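PDB 5OCS: putative NADH-depentdent flavin oxidoreductase from Cupriavidus metallidurans, which probably acts as an FMN-dependent ene-reductase of the Old Yellow Enzyme family, using NAD(P)H to reduce activated alkenes. Local coordinates for residues A343-R353 / K361-Q370; H41-A50 / M327-W335. One frame throughout, in Å; residues are numbered along the deposited sequence.

Following the chain from its N terminus, the first contact partner met is the end of helix 36-46 and the turn that follows it. Interaction 2 joins them to residues 327-335, and so closes a loop of 276 residues that brings the helix after the first strand of the eight-stranded barrel beside the segment that follows the last. Interaction 1 follows in series, neither crossing nor enclosing it: beyond helix 333-341, residues 343-353 meet 361-370 across seven intervening residues. Trp335 links the two, packing against Ala347 and Phe363. Both contacts also reach the second subunit, where Tyr351 of interaction 1 hydrogen-bonds to that subunit's His41, the counterpart of a residue in interaction 2.

Interaction 1: residues A343-R353 / K361-Q370; sequences ASVNAPKQYWR and KLFKDAHFGQ. With FMN (flavin mononucleotide), chain H.
The indole of Trp352 is sandwiched between Ala366, whose CA stands 3.5 Å from the centroid of the six-membered ring of Trp352 in a CH-pi contact, and the CA of Lys349 on the opposite face. Phe363 offers one face to the methyl of Ala347, with Ala347 CB 3.4 Å from Phe363 CD1, while Val345 CG2 and the Trp352 carbonyl oxygen lie at its edge. The rings of Trp352 and Phe363 are inclined by only 23° but slid apart, so they barely overlap. The Arg353 guanidinium has the flavin over one face, with Arg353 NH2 3.2 Å from FMN C8, and Phe368 CE1 with Gln370 CD over the other; water 2 lies in its plane at the edge, accepting from Arg353 NH2. A bend at chi3 (67°) in an otherwise extended chain brings it there. Arg353 therefore packs over the dimethylbenzene end of a flavin held by the second subunit, through Cys25, Gln100 and Arg231 of that subunit among others, consistent with the arginine finger of YqjM-type Old Yellow Enzymes, which reaches into the neighbouring subunit's active site. Further back, the two segments are joined by a single beta bridge. Val345 N donates to Leu362 O and Lys364 N to Val345 O, each at 2.9 Å. Lys364 turns its tip at chi4 to place NZ 2.9 Å from Ser344 OG, a hydrogen bond. Water 1 accepts from Ala347 N and Trp352 NE1 and donates to Lys364 O at 2.8 Å.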
loop_
_atom_site.group_PDB
_atom_site.type_symbol
_atom_site.label_atom_id
_atom_site.label_comp_id
_atom_site.label_asym_id
_atom_site.label_seq_id
_atom_site.Cartn_x
_atom_site.Cartn_y
_atom_site.Cartn_z
ATOM N N ALA D 343 9.972 17.831 -8.259
ATOM C CA ALA D 343 9.020 17.405 -9.259
ATOM C C ALA D 343 7.667 17.106 -8.590
ATOM O O ALA D 343 7.512 17.221 -7.395
ATOM C CB ALA D 343 9.550 16.156 -9.954
ATOM N N SER D 344 6.714 16.685 -9.390
ATOM C CA SER D 344 5.418 16.325 -8.862
ATOM C C SER D 344 5.031 14.969 -9.380
ATOM O O SER D 344 5.622 14.452 -10.320
ATOM C CB SER D 344 4.401 17.437 -9.147
ATOM O OG SER D 344 4.144 17.632 -10.512
ATOM N N VAL D 345 4.045 14.372 -8.724
ATOM C CA VAL D 345 3.657 13.006 -9.003
ATOM C C VAL D 345 2.143 12.931 -8.961
ATOM O O VAL D 345 1.503 13.756 -8.318
ATOM C CB VAL D 345 4.157 11.981 -7.960
ATOM C CG1 VAL D 345 5.577 11.508 -8.258
ATOM C CG2 VAL D 345 4.005 12.522 -6.530
ATOM N N ASN D 346 1.605 11.927 -9.637
ATOM C CA ASN D 346 0.204 11.549 -9.499
ATOM C C ASN D 346 0.021 10.734 -8.254
ATOM O O ASN D 346 0.643 9.695 -8.114
ATOM C CB ASN D 346 -0.201 10.641 -10.638
ATOM C CG ASN D 346 -0.366 11.373 -11.897
ATOM O OD1 ASN D 346 -1.343 12.067 -12.074
ATOM N ND2 ASN D 346 0.598 11.231 -12.802
ATOM N N ALA D 347 -0.806 11.218 -7.345
ATOM C CA ALA D 347 -1.117 10.489 -6.137
ATOM C C ALA D 347 -2.657 10.416 -6.085
ATOM O O ALA D 347 -3.346 11.306 -6.573
ATOM C CB ALA D 347 -0.557 11.175 -4.887
ATOM N N PRO D 348 -3.167 9.322 -5.509
ATOM C CA PRO D 348 -4.611 9.230 -5.394
ATOM C C PRO D 348 -5.140 10.343 -4.498
ATOM O O PRO D 348 -4.517 10.652 -3.463
ATOM C CB PRO D 348 -4.817 7.864 -4.737
ATOM C CG PRO D 348 -3.559 7.537 -4.074
ATOM C CD PRO D 348 -2.488 8.198 -4.863
ATOM N N LYS D 349 -6.299 10.887 -4.867
ATOM C CA LYS D 349 -6.933 11.976 -4.104
ATOM C C LYS D 349 -7.118 11.641 -2.642
ATOM O O LYS D 349 -7.128 12.528 -1.797
ATOM C CB LYS D 349 -8.296 12.336 -4.723
ATOM C CG LYS D 349 -9.313 11.175 -4.751
ATOM C CD LYS D 349 -10.448 11.356 -5.772
ATOM C CE LYS D 349 -11.240 10.072 -5.920
ATOM N NZ LYS D 349 -12.249 10.190 -7.000
ATOM N N GLN D 350 -7.349 10.356 -2.332
ATOM C CA GLN D 350 -7.547 9.937 -0.930
ATOM C C GLN D 350 -6.346 10.260 -0.023
ATOM O O GLN D 350 -6.477 10.325 1.219
ATOM C CB GLN D 350 -7.825 8.446 -0.802
ATOM C CG GLN D 350 -9.110 7.924 -1.416
ATOM C CD GLN D 350 -9.054 7.632 -2.931
ATOM O OE1 GLN D 350 -8.122 8.033 -3.657
ATOM N NE2 GLN D 350 -10.116 7.013 -3.435
ATOM N N TYR D 351 -5.159 10.437 -0.640
ATOM C CA TYR D 351 -3.926 10.669 0.080
ATOM C C TYR D 351 -3.343 12.059 -0.128
ATOM O O TYR D 351 -2.255 12.354 0.374
ATOM C CB TYR D 351 -2.894 9.635 -0.355
ATOM C CG TYR D 351 -3.162 8.204 -0.004
ATOM C CD1 TYR D 351 -4.121 7.832 0.926
ATOM C CD2 TYR D 351 -2.433 7.200 -0.637
ATOM C CE1 TYR D 351 -4.321 6.510 1.263
ATOM C CE2 TYR D 351 -2.625 5.860 -0.340
ATOM C CZ TYR D 351 -3.562 5.519 0.630
ATOM O OH TYR D 351 -3.738 4.183 0.930
ATOM N N TRP D 352 -4.086 12.944 -0.764
ATOM C CA TRP D 352 -3.564 14.299 -1.042
ATOM C C TRP D 352 -3.199 15.129 0.230
ATOM O O TRP D 352 -2.259 15.952 0.229
ATOM C CB TRP D 352 -4.541 15.047 -1.904
ATOM C CG TRP D 352 -4.528 14.713 -3.339
ATOM C CD1 TRP D 352 -3.598 13.975 -4.036
ATOM C CD2 TRP D 352 -5.477 15.146 -4.295
ATOM N NE1 TRP D 352 -3.930 13.951 -5.373
ATOM C CE2 TRP D 352 -5.077 14.659 -5.550
ATOM C CE3 TRP D 352 -6.643 15.916 -4.222
ATOM C CZ2 TRP D 352 -5.815 14.910 -6.718
ATOM C CZ3 TRP D 352 -7.358 16.159 -5.375
ATOM C CH2 TRP D 352 -6.947 15.671 -6.598
ATOM N N ARG D 353 -3.863 14.845 1.327
ATOM C CA ARG D 353 -3.579 15.539 2.599
ATOM C C ARG D 353 -2.323 15.052 3.290
ATOM O O ARG D 353 -1.914 15.660 4.266
ATOM C CB ARG D 353 -4.781 15.429 3.555
ATOM C CG ARG D 353 -5.986 16.146 3.016
ATOM C CD ARG D 353 -7.296 15.568 3.520
ATOM N NE ARG D 353 -7.517 15.750 4.957
ATOM C CZ ARG D 353 -8.582 15.286 5.609
ATOM N NH1 ARG D 353 -9.534 14.612 4.952
ATOM N NH2 ARG D 353 -8.693 15.482 6.932
ATOM N N LYS D 361 2.678 21.597 -3.596
ATOM C CA LYS D 361 2.575 21.210 -5.019
ATOM C C LYS D 361 3.210 19.868 -5.383
ATOM O O LYS D 361 3.475 19.633 -6.553
ATOM C CB LYS D 361 3.207 22.264 -5.957
ATOM C CG LYS D 361 2.746 23.693 -5.759
ATOM C CD LYS D 361 1.362 23.909 -6.339
ATOM C CE LYS D 361 0.958 25.374 -6.265
ATOM N NZ LYS D 361 -0.478 25.493 -5.889
ATOM N N LEU D 362 3.463 19.009 -4.398
ATOM C CA LEU D 362 4.020 17.669 -4.674
ATOM C C LEU D 362 3.066 16.853 -5.535
ATOM O O LEU D 362 3.487 16.109 -6.456
ATOM C CB LEU D 362 4.345 16.935 -3.365
ATOM C CG LEU D 362 4.957 15.535 -3.509
ATOM C CD1 LEU D 362 6.295 15.664 -4.227
ATOM C CD2 LEU D 362 5.170 14.865 -2.172
ATOM N N PHE D 363 1.785 16.931 -5.203
ATOM C CA PHE D 363 0.805 16.127 -5.876
ATOM C C PHE D 363 0.131 16.909 -6.997
ATOM O O PHE D 363 -0.413 17.990 -6.765
ATOM C CB PHE D 363 -0.215 15.621 -4.876
ATOM C CG PHE D 363 0.370 14.792 -3.751
ATOM C CD1 PHE D 363 1.345 13.830 -3.981
ATOM C CD2 PHE D 363 -0.129 14.929 -2.481
ATOM C CE1 PHE D 363 1.833 13.041 -2.960
ATOM C CE2 PHE D 363 0.364 14.173 -1.449
ATOM C CZ PHE D 363 1.337 13.219 -1.687
ATOM N N LYS D 364 0.128 16.339 -8.196
ATOM C CA LYS D 364 -0.436 17.014 -9.368
ATOM C C LYS D 364 -1.928 17.278 -9.203
ATOM O O LYS D 364 -2.695 16.364 -8.868
ATOM C CB LYS D 364 -0.239 16.192 -10.622
ATOM C CG LYS D 364 1.198 15.944 -11.033
ATOM C CD LYS D 364 1.279 15.119 -12.321
ATOM C CE LYS D 364 2.718 14.754 -12.675
ATOM N NZ LYS D 364 3.572 15.957 -12.845
ATOM N N ASP D 365 -2.316 18.531 -9.392
ATOM C CA ASP D 365 -3.723 18.949 -9.411
ATOM C C ASP D 365 -4.506 18.712 -8.109
ATOM O O ASP D 365 -5.719 18.628 -8.145
ATOM C CB ASP D 365 -4.462 18.300 -10.579
ATOM C CG ASP D 365 -3.754 18.522 -11.912
ATOM O OD1 ASP D 365 -3.440 19.680 -12.261
ATOM O OD2 ASP D 365 -3.490 17.530 -12.595
ATOM N N ALA D 366 -3.816 18.632 -6.975
ATOM C CA ALA D 366 -4.485 18.420 -5.661
ATOM C C ALA D 366 -5.334 19.635 -5.252
ATOM O O ALA D 366 -4.965 20.774 -5.517
ATOM C CB ALA D 366 -3.477 18.102 -4.580
ATOM N N HIS D 367 -6.491 19.374 -4.633
ATOM C CA HIS D 367 -7.411 20.425 -4.126
ATOM C C HIS D 367 -7.942 19.942 -2.790
ATOM O O HIS D 367 -8.101 18.740 -2.573
ATOM C CB HIS D 367 -8.641 20.624 -5.025
ATOM C CG HIS D 367 -8.335 20.727 -6.472
ATOM N ND1 HIS D 367 -7.615 21.779 -7.006
ATOM C CD2 HIS D 367 -8.663 19.922 -7.513
ATOM C CE1 HIS D 367 -7.497 21.606 -8.313
ATOM N NE2 HIS D 367 -8.125 20.488 -8.645
ATOM N N PHE D 368 -8.294 20.886 -1.932
ATOM C CA PHE D 368 -8.815 20.566 -0.607
ATOM C C PHE D 368 -9.737 21.683 -0.121
ATOM O O PHE D 368 -9.441 22.875 -0.287
ATOM C CB PHE D 368 -7.663 20.430 0.378
ATOM C CG PHE D 368 -8.105 20.276 1.817
ATOM C CD1 PHE D 368 -8.514 19.043 2.308
ATOM C CD2 PHE D 368 -8.141 21.407 2.677
ATOM C CE1 PHE D 368 -8.904 18.897 3.638
ATOM C CE2 PHE D 368 -8.566 21.273 4.011
ATOM C CZ PHE D 368 -8.957 20.007 4.479
ATOM N N GLY D 369 -10.842 21.296 0.495
ATOM C CA GLY D 369 -11.606 22.221 1.328
ATOM C C GLY D 369 -12.335 21.379 2.344
ATOM O O GLY D 369 -12.542 20.199 2.123
ATOM N N GLN D 370 -12.712 21.992 3.458
ATOM C CA GLN D 370 -13.497 21.287 4.490
ATOM C C GLN D 370 -14.348 22.305 5.187
ATOM O O GLN D 370 -13.938 23.444 5.302
ATOM C CB GLN D 370 -12.585 20.592 5.514
ATOM C CG GLN D 370 -12.614 19.063 5.398
ATOM C CD GLN D 370 -11.889 18.289 6.518
ATOM O OE1 GLN D 370 -11.989 17.061 6.575
ATOM N NE2 GLN D 370 -11.169 18.993 7.404
HETATM N N1 FMN H . -9.948 11.777 12.569
HETATM C C2 FMN H . -11.005 10.993 12.999
HETATM O O2 FMN H . -11.255 11.033 14.242
HETATM N N3 FMN H . -11.730 10.198 12.191
HETATM C C4 FMN H . -11.480 10.101 10.906
HETATM O O4 FMN H . -12.087 9.330 10.185
HETATM C C4A FMN H . -10.433 10.945 10.333
HETATM N N5 FMN H . -10.208 10.927 8.997
HETATM C C5A FMN H . -9.081 11.571 8.491
HETATM C C6 FMN H . -8.761 11.454 7.132
HETATM C C7 FMN H . -7.655 12.096 6.609
HETATM C C7M FMN H . -7.339 11.980 5.140
HETATM C C8 FMN H . -6.836 12.904 7.524
HETATM C C8M FMN H . -5.629 13.667 7.031
HETATM C C9 FMN H . -7.129 13.018 8.868
HETATM C C9A FMN H . -8.216 12.361 9.411
HETATM N N10 FMN H . -8.538 12.476 10.783
HETATM C C10 FMN H . -9.641 11.725 11.264
HETATM C "C1'" FMN H . -7.715 13.186 11.712
HETATM C "C2'" FMN H . -6.526 12.225 11.975
HETATM O "O2'" FMN H . -6.952 11.016 12.657
HETATM C "C3'" FMN H . -5.447 12.908 12.847
HETATM O "O3'" FMN H . -6.016 13.171 14.146
HETATM C "C4'" FMN H . -4.939 14.214 12.228
HETATM O "O4'" FMN H . -4.658 14.048 10.835
HETATM C "C5'" FMN H . -3.691 14.691 12.954
HETATM O "O5'" FMN H . -2.659 13.711 12.965
HETATM P P FMN H . -1.482 13.685 11.879
HETATM O O1P FMN H . -2.102 13.587 10.484
HETATM O O2P FMN H . -0.804 15.005 12.126
HETATM O O3P FMN H . -0.701 12.493 12.354
HETATM O O HOH W 1 -2.228 13.704 -8.036
HETATM O O HOH W 2 -10.776 14.602 8.501
#

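Interaction 2: residues H41-A50 / M327-W335; sequences HLGQMALSGA and MLYDPRWPW
Ser48 meets the 327-335 segment with both its backbone and its side chain: its carbonyl oxygen lies 3.1 Å from Pro334 CG and the same distance from Trp335 CD1, and Ser48 CB approaches Pro331 O at 3.1 Å. None of this is hydrogen bonding; the fit is one of shape. Met45, bent at both chi2 and chi3, curls its methyl against Pro331, with Met45 CE 3.8 Å from Pro331 CB. Leu328 CD2 comes up to the edge of the His41 ring at CE1. Polar continuity comes from water 3, which donates to Gln44 O and Pro331 O and accepts from Arg332 NH1, each at 2.8 Å. One shell out, Ser48 OG is held twice, donating to Met45 O at 2.7 Å and accepting from Ala50 N, the mark of an ST turn that shapes the chain as it leaves the helix. Gln44 OE1 accepts a hydrogen bond from Arg332 NH1 of the second subunit, tying the contact to the dimer. Within the (beta/alpha)8 barrel, helix 36-46 packs against the end of helix 325-329 and the turn at Pro331, and the turn after it, Leu47 to Ala50, meets the start of helix 333-341; Met45 lies on Ile21 of strand 19-21, and Leu42 and Ala46 on helix 76-92.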
loop_
_atom_site.group_PDB
_atom_site.type_symbol
_atom_site.label_atom_id
_atom_site.label_comp_id
_atom_site.label_asym_id
_atom_site.label_seq_id
_atom_site.Cartn_x
_atom_site.Cartn_y
_atom_site.Cartn_z
ATOM N N HIS D 41 -0.788 -5.649 -2.829
ATOM C CA HIS D 41 0.570 -5.333 -3.307
ATOM C C HIS D 41 0.611 -4.539 -4.582
ATOM O O HIS D 41 1.257 -3.473 -4.656
ATOM C CB HIS D 41 1.332 -6.647 -3.455
ATOM C CG HIS D 41 2.675 -6.496 -4.082
ATOM N ND1 HIS D 41 3.713 -5.833 -3.469
ATOM C CD2 HIS D 41 3.128 -6.881 -5.295
ATOM C CE1 HIS D 41 4.765 -5.859 -4.263
ATOM N NE2 HIS D 41 4.426 -6.458 -5.387
ATOM N N LEU D 42 -0.059 -5.045 -5.612
ATOM C CA LEU D 42 -0.114 -4.338 -6.892
ATOM C C LEU D 42 -0.902 -3.056 -6.775
ATOM O O LEU D 42 -0.566 -2.038 -7.415
ATOM C CB LEU D 42 -0.641 -5.263 -8.022
ATOM C CG LEU D 42 0.316 -6.391 -8.412
ATOM C CD1 LEU D 42 -0.331 -7.238 -9.485
ATOM C CD2 LEU D 42 1.689 -5.911 -8.904
ATOM N N GLY D 43 -1.917 -3.039 -5.911
ATOM C CA GLY D 43 -2.601 -1.761 -5.640
ATOM C C GLY D 43 -1.663 -0.684 -5.092
ATOM O O GLY D 43 -1.627 0.458 -5.627
ATOM N N GLN D 44 -0.852 -1.030 -4.079
ATOM C CA GLN D 44 0.188 -0.084 -3.578
ATOM C C GLN D 44 1.116 0.348 -4.670
ATOM O O GLN D 44 1.418 1.528 -4.812
ATOM C CB GLN D 44 1.146 -0.713 -2.543
ATOM C CG GLN D 44 0.536 -0.958 -1.231
ATOM C CD GLN D 44 1.449 -1.855 -0.416
ATOM O OE1 GLN D 44 2.497 -1.409 0.080
ATOM N NE2 GLN D 44 1.080 -3.120 -0.305
ATOM N N MET D 45 1.680 -0.624 -5.367
ATOM C CA MET D 45 2.643 -0.299 -6.399
ATOM C C MET D 45 2.040 0.663 -7.431
ATOM O O MET D 45 2.684 1.644 -7.825
ATOM C CB MET D 45 3.136 -1.582 -7.080
ATOM C CG MET D 45 3.989 -2.508 -6.246
ATOM S SD MET D 45 5.493 -1.830 -5.507
ATOM C CE MET D 45 4.964 -1.333 -3.912
ATOM N N ALA D 46 0.787 0.398 -7.838
ATOM C CA ALA D 46 0.119 1.179 -8.857
ATOM C C ALA D 46 -0.192 2.611 -8.413
ATOM O O ALA D 46 -0.409 3.463 -9.290
ATOM C CB ALA D 46 -1.161 0.482 -9.333
ATOM N N LEU D 47 -0.234 2.865 -7.100
ATOM C CA LEU D 47 -0.508 4.184 -6.535
ATOM C C LEU D 47 0.720 4.967 -6.106
ATOM O O LEU D 47 0.609 6.032 -5.483
ATOM C CB LEU D 47 -1.481 4.001 -5.357
ATOM C CG LEU D 47 -2.837 3.446 -5.873
ATOM C CD1 LEU D 47 -3.762 3.070 -4.718
ATOM C CD2 LEU D 47 -3.585 4.349 -6.824
ATOM N N SER D 48 1.896 4.475 -6.489
ATOM C CA SER D 48 3.164 5.023 -6.082
ATOM C C SER D 48 3.638 6.267 -6.811
ATOM O O SER D 48 4.622 6.853 -6.379
ATOM C CB SER D 48 4.241 3.980 -6.243
ATOM O OG SER D 48 4.425 3.695 -7.617
ATOM N N GLY D 49 2.973 6.611 -7.912
ATOM C CA GLY D 49 3.406 7.679 -8.787
ATOM C C GLY D 49 4.514 7.352 -9.746
ATOM O O GLY D 49 4.970 8.229 -10.499
ATOM N N ALA D 50 4.972 6.101 -9.770
ATOM C CA ALA D 50 5.930 5.679 -10.803
ATOM C C ALA D 50 5.231 5.744 -12.163
ATOM O O ALA D 50 3.989 5.670 -12.276
ATOM C CB ALA D 50 6.383 4.238 -10.528
ATOM N N MET D 327 11.409 0.032 -3.540
ATOM C CA MET D 327 9.957 0.175 -3.690
ATOM C C MET D 327 9.223 -0.643 -2.645
ATOM O O MET D 327 8.133 -0.224 -2.244
ATOM C CB MET D 327 9.472 -0.259 -5.078
ATOM C CG MET D 327 9.787 0.663 -6.230
ATOM S SD MET D 327 8.998 2.296 -6.117
ATOM C CE MET D 327 7.363 1.983 -5.481
ATOM N N LEU D 328 9.767 -1.799 -2.211
ATOM C CA LEU D 328 9.106 -2.628 -1.196
ATOM C C LEU D 328 9.249 -1.973 0.177
ATOM O O LEU D 328 8.303 -1.928 0.970
ATOM C CB LEU D 328 9.669 -4.031 -1.156
ATOM C CG LEU D 328 9.607 -4.841 -2.448
ATOM C CD1 LEU D 328 10.338 -6.153 -2.280
ATOM C CD2 LEU D 328 8.176 -4.987 -2.984
ATOM N N TYR D 329 10.422 -1.420 0.430
ATOM C CA TYR D 329 10.753 -0.801 1.721
ATOM C C TYR D 329 10.204 0.608 1.798
ATOM O O TYR D 329 10.115 1.195 2.906
ATOM C CB TYR D 329 12.282 -0.779 1.866
ATOM C CG TYR D 329 12.796 -0.518 3.253
ATOM C CD1 TYR D 329 12.545 -1.414 4.286
ATOM C CD2 TYR D 329 13.586 0.620 3.556
ATOM C CE1 TYR D 329 12.997 -1.183 5.565
ATOM C CE2 TYR D 329 14.070 0.836 4.841
ATOM C CZ TYR D 329 13.778 -0.097 5.840
ATOM O OH TYR D 329 14.181 0.042 7.150
ATOM N N ASP D 330 9.855 1.180 0.634
ATOM C CA ASP D 330 9.188 2.532 0.520
ATOM C C ASP D 330 8.285 2.559 -0.726
ATOM O O ASP D 330 8.688 2.989 -1.826
ATOM C CB ASP D 330 10.228 3.647 0.440
ATOM C CG ASP D 330 9.620 5.038 0.343
ATOM O OD1 ASP D 330 8.364 5.211 0.438
ATOM O OD2 ASP D 330 10.435 5.982 0.104
ATOM N N PRO D 331 7.028 2.104 -0.601
ATOM C CA PRO D 331 6.143 2.113 -1.754
ATOM C C PRO D 331 5.741 3.490 -2.209
ATOM O O PRO D 331 5.136 3.608 -3.253
ATOM C CB PRO D 331 4.899 1.354 -1.253
ATOM C CG PRO D 331 4.941 1.592 0.190
ATOM C CD PRO D 331 6.377 1.531 0.571
ATOM N N ARG D 332 6.089 4.526 -1.437
ATOM C CA ARG D 332 5.958 5.895 -1.869
ATOM C C ARG D 332 7.280 6.477 -2.415
ATOM O O ARG D 332 7.427 7.728 -2.526
ATOM C CB ARG D 332 5.459 6.771 -0.715
ATOM C CG ARG D 332 4.196 6.247 -0.026
ATOM C CD ARG D 332 2.966 6.230 -0.919
ATOM N NE ARG D 332 1.838 6.076 -0.005
ATOM C CZ ARG D 332 1.117 4.987 0.214
ATOM N NH1 ARG D 332 1.185 3.929 -0.567
ATOM N NH2 ARG D 332 0.231 5.016 1.210
ATOM N N TRP D 333 8.239 5.615 -2.755
ATOM C CA TRP D 333 9.537 6.073 -3.252
ATOM C C TRP D 333 9.453 7.179 -4.318
ATOM O O TRP D 333 10.188 8.202 -4.211
ATOM C CB TRP D 333 10.384 4.889 -3.769
ATOM C CG TRP D 333 11.844 5.250 -4.021
ATOM C CD1 TRP D 333 12.861 5.089 -3.155
ATOM C CD2 TRP D 333 12.407 5.848 -5.205
ATOM N NE1 TRP D 333 14.035 5.545 -3.700
ATOM C CE2 TRP D 333 13.793 6.005 -4.962
ATOM C CE3 TRP D 333 11.882 6.232 -6.450
ATOM C CZ2 TRP D 333 14.664 6.545 -5.902
ATOM C CZ3 TRP D 333 12.758 6.786 -7.404
ATOM C CH2 TRP D 333 14.138 6.934 -7.101
ATOM N N PRO D 334 8.545 7.058 -5.299
ATOM C CA PRO D 334 8.505 8.124 -6.303
ATOM C C PRO D 334 8.001 9.436 -5.718
ATOM O O PRO D 334 8.484 10.512 -6.119
ATOM C CB PRO D 334 7.577 7.583 -7.403
ATOM C CG PRO D 334 7.529 6.067 -7.154
ATOM C CD PRO D 334 7.659 5.927 -5.669
ATOM N N TRP D 335 7.088 9.396 -4.740
ATOM C CA TRP D 335 6.721 10.671 -4.069
ATOM C C TRP D 335 7.946 11.341 -3.360
ATOM O O TRP D 335 8.208 12.567 -3.461
ATOM C CB TRP D 335 5.689 10.451 -2.994
ATOM C CG TRP D 335 4.382 9.854 -3.400
ATOM C CD1 TRP D 335 4.023 9.319 -4.600
ATOM C CD2 TRP D 335 3.268 9.674 -2.519
ATOM N NE1 TRP D 335 2.718 8.863 -4.535
ATOM C CE2 TRP D 335 2.237 9.091 -3.267
ATOM C CE3 TRP D 335 3.038 10.011 -1.175
ATOM C CZ2 TRP D 335 0.990 8.777 -2.691
ATOM C CZ3 TRP D 335 1.821 9.705 -0.618
ATOM C CH2 TRP D 335 0.812 9.095 -1.381
HETATM O O HOH W 3 2.321 3.459 -3.045
#